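Local coordinates for protein adenosine deaminase 1 (Arthrobacter aurescens, PDB 3RYS) that probably catalyses the zinc-dependent hydrolytic deamination of adenine to hypoxanthine, a step of purine salvage, at residues A[53-57]-A[282-286]; A[136-140]-A[163-167]; A[260-266]-A[296-302]; A[87-91]-A[132-136]. All blocks are in the same frame, centred on the assembly; numbering follows the deposited sequence.

All four contacts belong to one adenosine deaminase domain of the TIM-barrel type. Interaction 1 comes nearest the active site: the side chain of F285 lies about 5 Å from the bound adenine and about 7 Å from the zinc ion. Interaction 2 is about 26 Å from interaction 1, centre to centre, across the middle of the chain, where two neighbouring parallel strands begin to pair. Interaction 4 shares T136 with interaction 2 and packs the start of the same strand, 135-143, against helix 76-92, their centres about 16 Å apart. Interaction 3 joins later parts of the barrel, about 19 Å from interaction 1 by centres; its H263 side chain is about 12 Å from the zinc ion.

Interaction 1 (A[53-57]-A[282-286]); sequences KYEFT and PAYFG
Y284 meets both Y54 and F56 where two loops of the TIM-barrel domain come together. Its loop, 282-286, follows strand 275-277; residues 53-57 link helices 47-51 and 59-69. The rings of Y54 and Y284 are inclined by only 29°, yet slid so far apart, centroids 5.3 Å from each other, that they hardly overlap. The closest approach is at one corner, Y54 CE2 to Y284 CD2 at 3.5 Å; Y284 OH makes a weak hydrogen bond to N69 OD1. F56 approaches differently, its side chain at about a right angle to that of Y284. F56 CZ comes to the rim of the Y284 ring, near its plane, 4.0 Å from CD2. In Y284, CG lies beside the backbone N (chi1 -72°), which carries the ring across to Y54. F285 points its CB away from 53-57, but its ring returns to put CE1 4.2 Å from F56 CE2. F285 also lies beside D281 and the zinc ligand D280 of the adenine site, so the cluster backs the pocket. Flat aromatic residues suit this buried place because each offers a broad apolar surface, and F62 of the pocket helix 59-69 adds another ring against F56, Y284 and F285. Y54 O, which R253 NH1 hydrogen-bonds, sits above one face of F56, offset toward its rim. At the edge of that ring, in its plane, Y284 O lies 3.4 Å from F56 CE2.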
loop_
_atom_site.group_PDB
_atom_site.type_symbol
_atom_site.label_atom_id
_atom_site.label_comp_id
_atom_site.label_asym_id
_atom_site.label_seq_id
_atom_site.Cartn_x
_atom_site.Cartn_y
_atom_site.Cartn_z
ATOM N N LYS A 53 2.485 -4.967 -21.477
ATOM C CA LYS A 53 1.400 -5.702 -20.825
ATOM C C LYS A 53 0.784 -4.961 -19.638
ATOM O O LYS A 53 0.061 -5.554 -18.836
ATOM C CB LYS A 53 1.884 -7.085 -20.374
ATOM C CG LYS A 53 2.172 -8.049 -21.510
ATOM C CD LYS A 53 2.448 -9.445 -20.983
ATOM C CE LYS A 53 2.605 -10.444 -22.120
ATOM N NZ LYS A 53 2.877 -11.824 -21.616
ATOM N N TYR A 54 1.061 -3.665 -19.540
ATOM C CA TYR A 54 0.628 -2.876 -18.391
ATOM C C TYR A 54 -0.601 -2.007 -18.659
ATOM O O TYR A 54 -0.822 -1.018 -17.968
ATOM C CB TYR A 54 1.784 -2.010 -17.876
ATOM C CG TYR A 54 2.844 -2.781 -17.115
ATOM C CD1 TYR A 54 3.623 -3.746 -17.746
ATOM C CD2 TYR A 54 3.072 -2.537 -15.768
ATOM C CE1 TYR A 54 4.593 -4.450 -17.051
ATOM C CE2 TYR A 54 4.039 -3.233 -15.068
ATOM C CZ TYR A 54 4.796 -4.188 -15.713
ATOM O OH TYR A 54 5.760 -4.874 -15.010
ATOM N N GLU A 55 -1.400 -2.364 -19.656
ATOM C CA GLU A 55 -2.664 -1.669 -19.858
ATOM C C GLU A 55 -3.793 -2.466 -19.220
ATOM O O GLU A 55 -4.256 -3.456 -19.779
ATOM C CB GLU A 55 -2.950 -1.437 -21.338
ATOM C CG GLU A 55 -4.132 -0.507 -21.567
ATOM C CD GLU A 55 -4.520 -0.393 -23.027
ATOM O OE1 GLU A 55 -4.119 -1.272 -23.822
ATOM O OE2 GLU A 55 -5.230 0.575 -23.378
ATOM N N PHE A 56 -4.232 -2.029 -18.046
ATOM C CA PHE A 56 -5.182 -2.802 -17.254
ATOM C C PHE A 56 -6.624 -2.421 -17.555
ATOM O O PHE A 56 -6.896 -1.327 -18.047
ATOM C CB PHE A 56 -4.873 -2.659 -15.762
ATOM C CG PHE A 56 -3.425 -2.881 -15.428
ATOM C CD1 PHE A 56 -2.877 -4.152 -15.481
ATOM C CD2 PHE A 56 -2.607 -1.818 -15.077
ATOM C CE1 PHE A 56 -1.548 -4.359 -15.183
ATOM C CE2 PHE A 56 -1.276 -2.019 -14.780
ATOM C CZ PHE A 56 -0.744 -3.289 -14.832
ATOM N N THR A 57 -7.537 -3.340 -17.256
ATOM C CA THR A 57 -8.950 -3.169 -17.557
ATOM C C THR A 57 -9.767 -3.097 -16.276
ATOM O O THR A 57 -10.841 -2.495 -16.239
ATOM C CB THR A 57 -9.461 -4.349 -18.392
ATOM O OG1 THR A 57 -8.525 -4.629 -19.438
ATOM C CG2 THR A 57 -10.818 -4.035 -18.999
ATOM N N PRO A 282 3.642 0.821 -7.113
ATOM C CA PRO A 282 4.405 1.866 -7.812
ATOM C C PRO A 282 4.982 1.464 -9.171
ATOM O O PRO A 282 5.050 2.302 -10.068
ATOM C CB PRO A 282 5.560 2.164 -6.850
ATOM C CG PRO A 282 5.131 1.640 -5.543
ATOM C CD PRO A 282 4.251 0.477 -5.818
ATOM N N ALA A 283 5.415 0.217 -9.315
ATOM C CA ALA A 283 6.062 -0.204 -10.553
ATOM C C ALA A 283 5.043 -0.616 -11.617
ATOM O O ALA A 283 5.408 -0.913 -12.752
ATOM C CB ALA A 283 7.056 -1.329 -10.287
ATOM N N TYR A 284 3.767 -0.614 -11.246
ATOM C CA TYR A 284 2.701 -1.004 -12.163
ATOM C C TYR A 284 1.828 0.172 -12.615
ATOM O O TYR A 284 1.188 0.112 -13.669
ATOM C CB TYR A 284 1.817 -2.080 -11.523
ATOM C CG TYR A 284 2.478 -3.429 -11.423
ATOM C CD1 TYR A 284 3.367 -3.711 -10.393
ATOM C CD2 TYR A 284 2.217 -4.422 -12.356
ATOM C CE1 TYR A 284 3.980 -4.946 -10.297
ATOM C CE2 TYR A 284 2.823 -5.658 -12.269
ATOM C CZ TYR A 284 3.704 -5.916 -11.237
ATOM O OH TYR A 284 4.308 -7.149 -11.144
ATOM N N PHE A 285 1.797 1.232 -11.814
ATOM C CA PHE A 285 0.904 2.349 -12.084
ATOM C C PHE A 285 1.685 3.605 -12.470
ATOM O O PHE A 285 1.139 4.710 -12.492
ATOM C CB PHE A 285 -0.022 2.605 -10.888
ATOM C CG PHE A 285 -0.775 1.384 -10.434
ATOM C CD1 PHE A 285 -1.338 0.515 -11.358
ATOM C CD2 PHE A 285 -0.928 1.107 -9.084
ATOM C CE1 PHE A 285 -2.037 -0.613 -10.944
ATOM C CE2 PHE A 285 -1.626 -0.020 -8.661
ATOM C CZ PHE A 285 -2.179 -0.882 -9.593
ATOM N N GLY A 286 2.968 3.413 -12.770
ATOM C CA GLY A 286 3.810 4.460 -13.324
ATOM C C GLY A 286 4.139 5.625 -12.410
ATOM O O GLY A 286 4.140 6.776 -12.850
#

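Interaction 2 (A[136-140]-A[163-167]); sequences TLLIA and APIAG
L138 meets the turn around P164 along one side and bonds to A166 through its backbone, where strand 135-143 takes on its parallel neighbour 167-171 in a β-α-β unit of the barrel. Starting from the backbone, L138 CB rests 3.5 Å from P164 O. CG lies anti to the backbone N (chi1 -172°) and comes within 4.4 Å of I165 CG2; CD2 passes P164 O at 4.2 Å, while the leucine also packs on V121 and L125 of helix 114-125. The inverse gamma turn centred on P164, closed by the bond from I165 N to A163 O, suits a proline with its fixed phi. The pairing that follows is irregular at its start: A166 N donates to L138 O, 2.8 Å away and nearly straight, with G167 N farther from that oxygen. A140 N then reaches G167 O at 3.2 Å, tilted 24° from the carbonyl plane. G167, without a side chain, lies close beside I139. A water accepts from L138 N and donates to P164 O. The chemistry is thus mostly backbone: two direct bonds and one water link the polar backbones, and small aliphatic groups such as A166 CB, against L137 CD1, fill in beside them.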
loop_
_atom_site.group_PDB
_atom_site.type_symbol
_atom_site.label_atom_id
_atom_site.label_comp_id
_atom_site.label_asym_id
_atom_site.label_seq_id
_atom_site.Cartn_x
_atom_site.Cartn_y
_atom_site.Cartn_z
ATOM N N THR A 136 10.017 1.887 9.338
ATOM C CA THR A 136 9.233 0.880 8.630
ATOM C C THR A 136 8.449 -0.072 9.525
ATOM O O THR A 136 8.889 -0.418 10.620
ATOM C CB THR A 136 10.113 0.041 7.688
ATOM O OG1 THR A 136 11.123 -0.634 8.449
ATOM C CG2 THR A 136 10.765 0.928 6.640
ATOM N N LEU A 137 7.279 -0.483 9.038
ATOM C CA LEU A 137 6.500 -1.548 9.658
ATOM C C LEU A 137 6.128 -2.586 8.599
ATOM O O LEU A 137 5.819 -2.241 7.455
ATOM C CB LEU A 137 5.238 -0.999 10.336
ATOM C CG LEU A 137 5.385 -0.373 11.731
ATOM C CD1 LEU A 137 6.285 -1.215 12.640
ATOM C CD2 LEU A 137 5.900 1.051 11.646
ATOM N N LEU A 138 6.171 -3.859 8.977
ATOM C CA LEU A 138 5.820 -4.922 8.049
ATOM C C LEU A 138 4.397 -5.406 8.297
ATOM O O LEU A 138 4.037 -5.780 9.416
ATOM C CB LEU A 138 6.807 -6.087 8.157
ATOM C CG LEU A 138 6.662 -7.179 7.094
ATOM C CD1 LEU A 138 6.533 -6.560 5.704
ATOM C CD2 LEU A 138 7.827 -8.155 7.146
ATOM N N ILE A 139 3.587 -5.387 7.247
ATOM C CA ILE A 139 2.210 -5.842 7.342
ATOM C C ILE A 139 1.981 -7.042 6.441
ATOM O O ILE A 139 2.158 -6.960 5.228
ATOM C CB ILE A 139 1.227 -4.726 6.963
ATOM C CG1 ILE A 139 1.174 -3.682 8.074
ATOM C CG2 ILE A 139 -0.169 -5.289 6.713
ATOM C CD1 ILE A 139 0.097 -2.648 7.864
ATOM N N ALA A 140 1.600 -8.163 7.040
ATOM C CA ALA A 140 1.262 -9.351 6.268
ATOM C C ALA A 140 -0.168 -9.232 5.761
ATOM O O ALA A 140 -1.112 -9.136 6.552
ATOM C CB ALA A 140 1.431 -10.600 7.109
ATOM N N ALA A 163 7.402 -13.886 13.292
ATOM C CA ALA A 163 7.665 -13.000 12.166
ATOM C C ALA A 163 7.484 -11.554 12.602
ATOM O O ALA A 163 6.521 -11.236 13.299
ATOM C CB ALA A 163 6.749 -13.324 11.001
ATOM N N PRO A 164 8.415 -10.675 12.192
ATOM C CA PRO A 164 8.428 -9.249 12.547
ATOM C C PRO A 164 7.288 -8.463 11.905
ATOM O O PRO A 164 7.542 -7.447 11.253
ATOM C CB PRO A 164 9.768 -8.753 11.982
ATOM C CG PRO A 164 10.561 -9.971 11.681
ATOM C CD PRO A 164 9.572 -11.040 11.358
ATOM N N ILE A 165 6.052 -8.916 12.089
ATOM C CA ILE A 165 4.902 -8.202 11.547
ATOM C C ILE A 165 4.255 -7.323 12.612
ATOM O O ILE A 165 4.158 -7.713 13.777
ATOM C CB ILE A 165 3.853 -9.164 10.935
ATOM C CG1 ILE A 165 3.374 -10.184 11.971
ATOM C CG2 ILE A 165 4.428 -9.877 9.726
ATOM C CD1 ILE A 165 2.340 -11.157 11.436
ATOM N N ALA A 166 3.822 -6.134 12.206
ATOM C CA ALA A 166 3.180 -5.196 13.115
ATOM C C ALA A 166 1.663 -5.305 13.021
ATOM O O ALA A 166 0.939 -4.953 13.953
ATOM C CB ALA A 166 3.626 -3.780 12.799
ATOM N N GLY A 167 1.183 -5.790 11.885
ATOM C CA GLY A 167 -0.243 -5.866 11.649
ATOM C C GLY A 167 -0.610 -6.771 10.491
ATOM O O GLY A 167 0.247 -7.397 9.864
HETATM O O HOH W 1 6.809 -4.570 11.630
#

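Interaction 3 (A[260-266]-A[296-302]); sequences LADHPLP and LVKVLEF
F302 receives P266 and L265 obliquely against its ring, P266 CG lying 3.7 Å from CE1 and L265 CD2 3.8 Å from CZ. Over one face of this ring sits L296 CB, offset toward the rim, and at its edge, in plane, is L300 CB. The second flat group, the H263 imidazole, has P264 CD over one face and L265 N at its edge; that N-H donates to ND1 at 3.0 Å, capping the start of helix 265-270, while NE2 is hydrogen-bonded to N251 ND2. L300 is the wedge between the segments: its CD1 touches P266 CG at 3.7 Å and L260 O at 3.6 Å, and CD2 lies near A261 O. With an alanine here both terminal methyls are gone, which is likely to open a gap between P266 and residues 260-262. V299 parts its methyls, CG2 against L260 CD2 and CG1 against A261, whose small side chain lets the helix come close. Leucines and a proline suit so apolar a seam. L265 CD2 meets L296 CD1 at 3.5 Å, and both leucines rest on V277 of strand 275-277, L265 also on V246 of strand 244-246; F302 packs on L310 of helix 304-317.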
loop_
_atom_site.group_PDB
_atom_site.type_symbol
_atom_site.label_atom_id
_atom_site.label_comp_id
_atom_site.label_asym_id
_atom_site.label_seq_id
_atom_site.Cartn_x
_atom_site.Cartn_y
_atom_site.Cartn_z
ATOM N N LEU A 260 -7.697 10.997 -13.998
ATOM C CA LEU A 260 -7.275 11.592 -12.743
ATOM C C LEU A 260 -8.091 12.853 -12.454
ATOM O O LEU A 260 -8.339 13.188 -11.298
ATOM C CB LEU A 260 -5.781 11.913 -12.770
ATOM C CG LEU A 260 -5.250 12.457 -11.446
ATOM C CD1 LEU A 260 -5.540 11.469 -10.327
ATOM C CD2 LEU A 260 -3.763 12.761 -11.531
ATOM N N ALA A 261 -8.517 13.543 -13.506
ATOM C CA ALA A 261 -9.284 14.772 -13.341
ATOM C C ALA A 261 -10.637 14.488 -12.697
ATOM O O ALA A 261 -11.312 15.395 -12.206
ATOM C CB ALA A 261 -9.460 15.478 -14.678
ATOM N N ASP A 262 -11.019 13.216 -12.684
ATOM C CA ASP A 262 -12.311 12.810 -12.149
ATOM C C ASP A 262 -12.209 12.230 -10.740
ATOM O O ASP A 262 -13.200 11.746 -10.198
ATOM C CB ASP A 262 -12.962 11.781 -13.080
ATOM C CG ASP A 262 -13.138 12.304 -14.494
ATOM O OD1 ASP A 262 -13.647 13.438 -14.649
ATOM O OD2 ASP A 262 -12.769 11.582 -15.447
ATOM N N HIS A 263 -11.022 12.275 -10.143
ATOM C CA HIS A 263 -10.818 11.620 -8.853
ATOM C C HIS A 263 -11.463 12.367 -7.684
ATOM O O HIS A 263 -11.365 13.590 -7.597
ATOM C CB HIS A 263 -9.337 11.390 -8.579
ATOM C CG HIS A 263 -9.080 10.282 -7.610
ATOM N ND1 HIS A 263 -9.252 10.426 -6.249
ATOM C CD2 HIS A 263 -8.678 9.002 -7.805
ATOM C CE1 HIS A 263 -8.963 9.285 -5.650
ATOM N NE2 HIS A 263 -8.611 8.406 -6.571
ATOM N N PRO A 264 -12.118 11.622 -6.778
ATOM C CA PRO A 264 -12.855 12.164 -5.628
ATOM C C PRO A 264 -11.962 12.750 -4.546
ATOM O O PRO A 264 -12.477 13.408 -3.650
ATOM C CB PRO A 264 -13.571 10.936 -5.053
ATOM C CG PRO A 264 -13.493 9.885 -6.115
ATOM C CD PRO A 264 -12.236 10.157 -6.859
ATOM N N LEU A 265 -10.657 12.511 -4.616
ATOM C CA LEU A 265 -9.752 12.947 -3.550
ATOM C C LEU A 265 -9.977 14.386 -3.064
ATOM O O LEU A 265 -10.082 14.621 -1.862
ATOM C CB LEU A 265 -8.288 12.744 -3.941
ATOM C CG LEU A 265 -7.363 13.092 -2.777
ATOM C CD1 LEU A 265 -7.595 12.119 -1.639
ATOM C CD2 LEU A 265 -5.905 13.099 -3.200
ATOM N N PRO A 266 -10.044 15.355 -3.995
ATOM C CA PRO A 266 -10.257 16.744 -3.569
ATOM C C PRO A 266 -11.524 16.888 -2.731
ATOM O O PRO A 266 -11.492 17.502 -1.669
ATOM C CB PRO A 266 -10.421 17.498 -4.894
ATOM C CG PRO A 266 -9.750 16.650 -5.909
ATOM C CD PRO A 266 -9.929 15.232 -5.461
ATOM N N LEU A 296 -1.456 15.215 -8.704
ATOM C CA LEU A 296 -2.536 15.886 -7.982
ATOM C C LEU A 296 -2.421 17.396 -8.122
ATOM O O LEU A 296 -3.423 18.093 -8.282
ATOM C CB LEU A 296 -2.517 15.512 -6.497
ATOM C CG LEU A 296 -2.910 14.072 -6.171
ATOM C CD1 LEU A 296 -2.794 13.818 -4.677
ATOM C CD2 LEU A 296 -4.318 13.768 -6.677
ATOM N N VAL A 297 -1.188 17.889 -8.044
ATOM C CA VAL A 297 -0.906 19.304 -8.208
ATOM C C VAL A 297 -1.156 19.704 -9.649
ATOM O O VAL A 297 -1.903 20.639 -9.929
ATOM C CB VAL A 297 0.563 19.625 -7.883
ATOM C CG1 VAL A 297 0.869 21.084 -8.210
ATOM C CG2 VAL A 297 0.877 19.302 -6.422
ATOM N N LYS A 298 -0.519 18.979 -10.560
ATOM C CA LYS A 298 -0.578 19.290 -11.981
ATOM C C LYS A 298 -2.007 19.224 -12.529
ATOM O O LYS A 298 -2.432 20.119 -13.262
ATOM C CB LYS A 298 0.372 18.364 -12.758
ATOM C CG LYS A 298 0.135 18.264 -14.264
ATOM C CD LYS A 298 1.136 17.284 -14.894
ATOM C CE LYS A 298 0.634 16.683 -16.212
ATOM N NZ LYS A 298 0.592 17.670 -17.329
ATOM N N VAL A 299 -2.749 18.183 -12.151
ATOM C CA VAL A 299 -4.071 17.941 -12.727
ATOM C C VAL A 299 -5.237 18.459 -11.872
ATOM O O VAL A 299 -6.216 18.985 -12.405
ATOM C CB VAL A 299 -4.290 16.438 -13.032
ATOM C CG1 VAL A 299 -5.662 16.210 -13.652
ATOM C CG2 VAL A 299 -3.195 15.909 -13.947
ATOM N N LEU A 300 -5.138 18.309 -10.555
ATOM C CA LEU A 300 -6.238 18.687 -9.669
ATOM C C LEU A 300 -5.958 19.968 -8.883
ATOM O O LEU A 300 -6.734 20.346 -7.999
ATOM C CB LEU A 300 -6.587 17.537 -8.721
ATOM C CG LEU A 300 -7.321 16.359 -9.368
ATOM C CD1 LEU A 300 -7.426 15.172 -8.421
ATOM C CD2 LEU A 300 -8.699 16.796 -9.836
ATOM N N GLU A 301 -4.844 20.621 -9.209
ATOM C CA GLU A 301 -4.498 21.935 -8.666
ATOM C C GLU A 301 -4.405 21.987 -7.144
ATOM O O GLU A 301 -4.776 22.981 -6.524
ATOM C CB GLU A 301 -5.480 22.993 -9.159
ATOM C CG GLU A 301 -5.976 22.756 -10.573
ATOM C CD GLU A 301 -6.598 23.995 -11.170
ATOM O OE1 GLU A 301 -5.965 25.065 -11.065
ATOM O OE2 GLU A 301 -7.708 23.908 -11.737
ATOM N N PHE A 302 -3.903 20.914 -6.550
ATOM C CA PHE A 302 -3.653 20.883 -5.120
ATOM C C PHE A 302 -2.623 21.932 -4.722
ATOM O O PHE A 302 -1.560 22.033 -5.335
ATOM C CB PHE A 302 -3.178 19.494 -4.700
ATOM C CG PHE A 302 -4.294 18.531 -4.465
ATOM C CD1 PHE A 302 -5.159 18.191 -5.490
ATOM C CD2 PHE A 302 -4.493 17.975 -3.216
ATOM C CE1 PHE A 302 -6.199 17.309 -5.272
ATOM C CE2 PHE A 302 -5.531 17.094 -2.994
ATOM C CZ PHE A 302 -6.383 16.760 -4.022
#

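Interaction 4 (A[87-91]-A[132-136]); sequences LERAA and FGVST
The bond from A91 N to L87 O, 3.0 Å, joins one turn of helix 76-92, and both of its residues press on F132. This helix of the α/β barrel packs here on the end of helix 128-132 and the start of strand 135-143. F132 turns a ring face to the helix backbone: E88 N lies above its centre and L87 C above its rim. Neighbouring CB atoms reach the perimeter, L87 CB 3.5 Å from CD2 and E88 CB 3.7 Å from CE1, while the glutamate chain extends onward, away from the contact. With CG beside the backbone N (chi1 -54°), the phenylalanine lays its ring along the turn. A valine in its place would probably leave the L87-E88 peptide uncovered and a gap beside L87 CB. A91, small enough for close approach, sets CB 3.5 Å from F132 O and 4.0 Å from V134 CG2. Farther on, L87 CD2 meets T136 CG2 at 3.8 Å, the two side chains at about a right angle. With T136 OG1 between the backbone N and the carbonyl carbon (chi1 60°), CG2 is the branch turned to L87, and OG1 hydrogen-bonds S128 OG, which also bonds V134 O. Across the segments the contact is thus essentially apolar and rests on shape, with the threonine's methyl serving the helix and its hydroxyl engaged by S128.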
loop_
_atom_site.group_PDB
_atom_site.type_symbol
_atom_site.label_atom_id
_atom_site.label_comp_id
_atom_site.label_asym_id
_atom_site.label_seq_id
_atom_site.Cartn_x
_atom_site.Cartn_y
_atom_site.Cartn_z
ATOM N N LEU A 87 12.789 1.080 -0.841
ATOM C CA LEU A 87 13.168 1.975 0.247
ATOM C C LEU A 87 14.059 3.103 -0.268
ATOM O O LEU A 87 13.933 4.252 0.151
ATOM C CB LEU A 87 13.865 1.201 1.372
ATOM C CG LEU A 87 12.998 0.219 2.167
ATOM C CD1 LEU A 87 13.849 -0.705 3.032
ATOM C CD2 LEU A 87 11.987 0.963 3.014
ATOM N N GLU A 88 14.950 2.761 -1.193
ATOM C CA GLU A 88 15.851 3.733 -1.801
ATOM C C GLU A 88 15.072 4.776 -2.611
ATOM O O GLU A 88 15.270 5.986 -2.446
ATOM C CB GLU A 88 16.879 3.014 -2.683
ATOM C CG GLU A 88 17.852 3.937 -3.405
ATOM C CD GLU A 88 18.685 3.216 -4.456
ATOM O OE1 GLU A 88 18.612 1.970 -4.529
ATOM O OE2 GLU A 88 19.414 3.898 -5.210
ATOM N N ARG A 89 14.179 4.306 -3.474
ATOM C CA ARG A 89 13.373 5.201 -4.305
ATOM C C ARG A 89 12.348 5.985 -3.480
ATOM O O ARG A 89 12.130 7.176 -3.708
ATOM C CB ARG A 89 12.691 4.424 -5.434
ATOM C CG ARG A 89 11.760 5.263 -6.292
ATOM C CD ARG A 89 12.475 6.444 -6.952
ATOM N NE ARG A 89 11.546 7.242 -7.752
ATOM C CZ ARG A 89 10.707 8.143 -7.245
ATOM N NH1 ARG A 89 10.685 8.370 -5.937
ATOM N NH2 ARG A 89 9.890 8.820 -8.041
ATOM N N ALA A 90 11.738 5.316 -2.508
ATOM C CA ALA A 90 10.786 5.966 -1.618
ATOM C C ALA A 90 11.432 7.129 -0.875
ATOM O O ALA A 90 10.865 8.219 -0.800
ATOM C CB ALA A 90 10.197 4.962 -0.634
ATOM N N ALA A 91 12.620 6.898 -0.327
ATOM C CA ALA A 91 13.326 7.935 0.418
ATOM C C ALA A 91 13.559 9.171 -0.447
ATOM O O ALA A 91 13.243 10.292 -0.042
ATOM C CB ALA A 91 14.650 7.399 0.961
ATOM N N PHE A 132 18.444 4.318 4.685
ATOM C CA PHE A 132 17.640 5.169 3.823
ATOM C C PHE A 132 16.922 6.261 4.606
ATOM O O PHE A 132 16.328 7.162 4.018
ATOM C CB PHE A 132 16.640 4.325 3.026
ATOM C CG PHE A 132 17.274 3.191 2.256
ATOM C CD1 PHE A 132 18.084 3.443 1.160
ATOM C CD2 PHE A 132 17.056 1.871 2.629
ATOM C CE1 PHE A 132 18.664 2.402 0.456
ATOM C CE2 PHE A 132 17.631 0.826 1.925
ATOM C CZ PHE A 132 18.435 1.092 0.840
ATOM N N GLY A 133 16.984 6.181 5.931
ATOM C CA GLY A 133 16.314 7.148 6.780
ATOM C C GLY A 133 14.803 6.999 6.761
ATOM O O GLY A 133 14.071 7.984 6.872
ATOM N N VAL A 134 14.333 5.762 6.628
ATOM C CA VAL A 134 12.904 5.491 6.591
ATOM C C VAL A 134 12.487 4.527 7.697
ATOM O O VAL A 134 12.960 3.391 7.746
ATOM C CB VAL A 134 12.493 4.885 5.238
ATOM C CG1 VAL A 134 11.036 4.469 5.263
ATOM C CG2 VAL A 134 12.752 5.869 4.108
ATOM N N SER A 135 11.604 4.983 8.582
ATOM C CA SER A 135 10.986 4.109 9.579
ATOM C C SER A 135 10.073 3.127 8.866
ATOM O O SER A 135 9.408 3.493 7.898
ATOM C CB SER A 135 10.156 4.926 10.565
ATOM O OG SER A 135 10.971 5.760 11.358
ATOM N N THR A 136 10.017 1.887 9.338
ATOM C CA THR A 136 9.233 0.880 8.630
ATOM C C THR A 136 8.449 -0.072 9.525
ATOM O O THR A 136 8.889 -0.418 10.620
ATOM C CB THR A 136 10.113 0.041 7.688
ATOM O OG1 THR A 136 11.123 -0.634 8.449
ATOM C CG2 THR A 136 10.765 0.928 6.640
#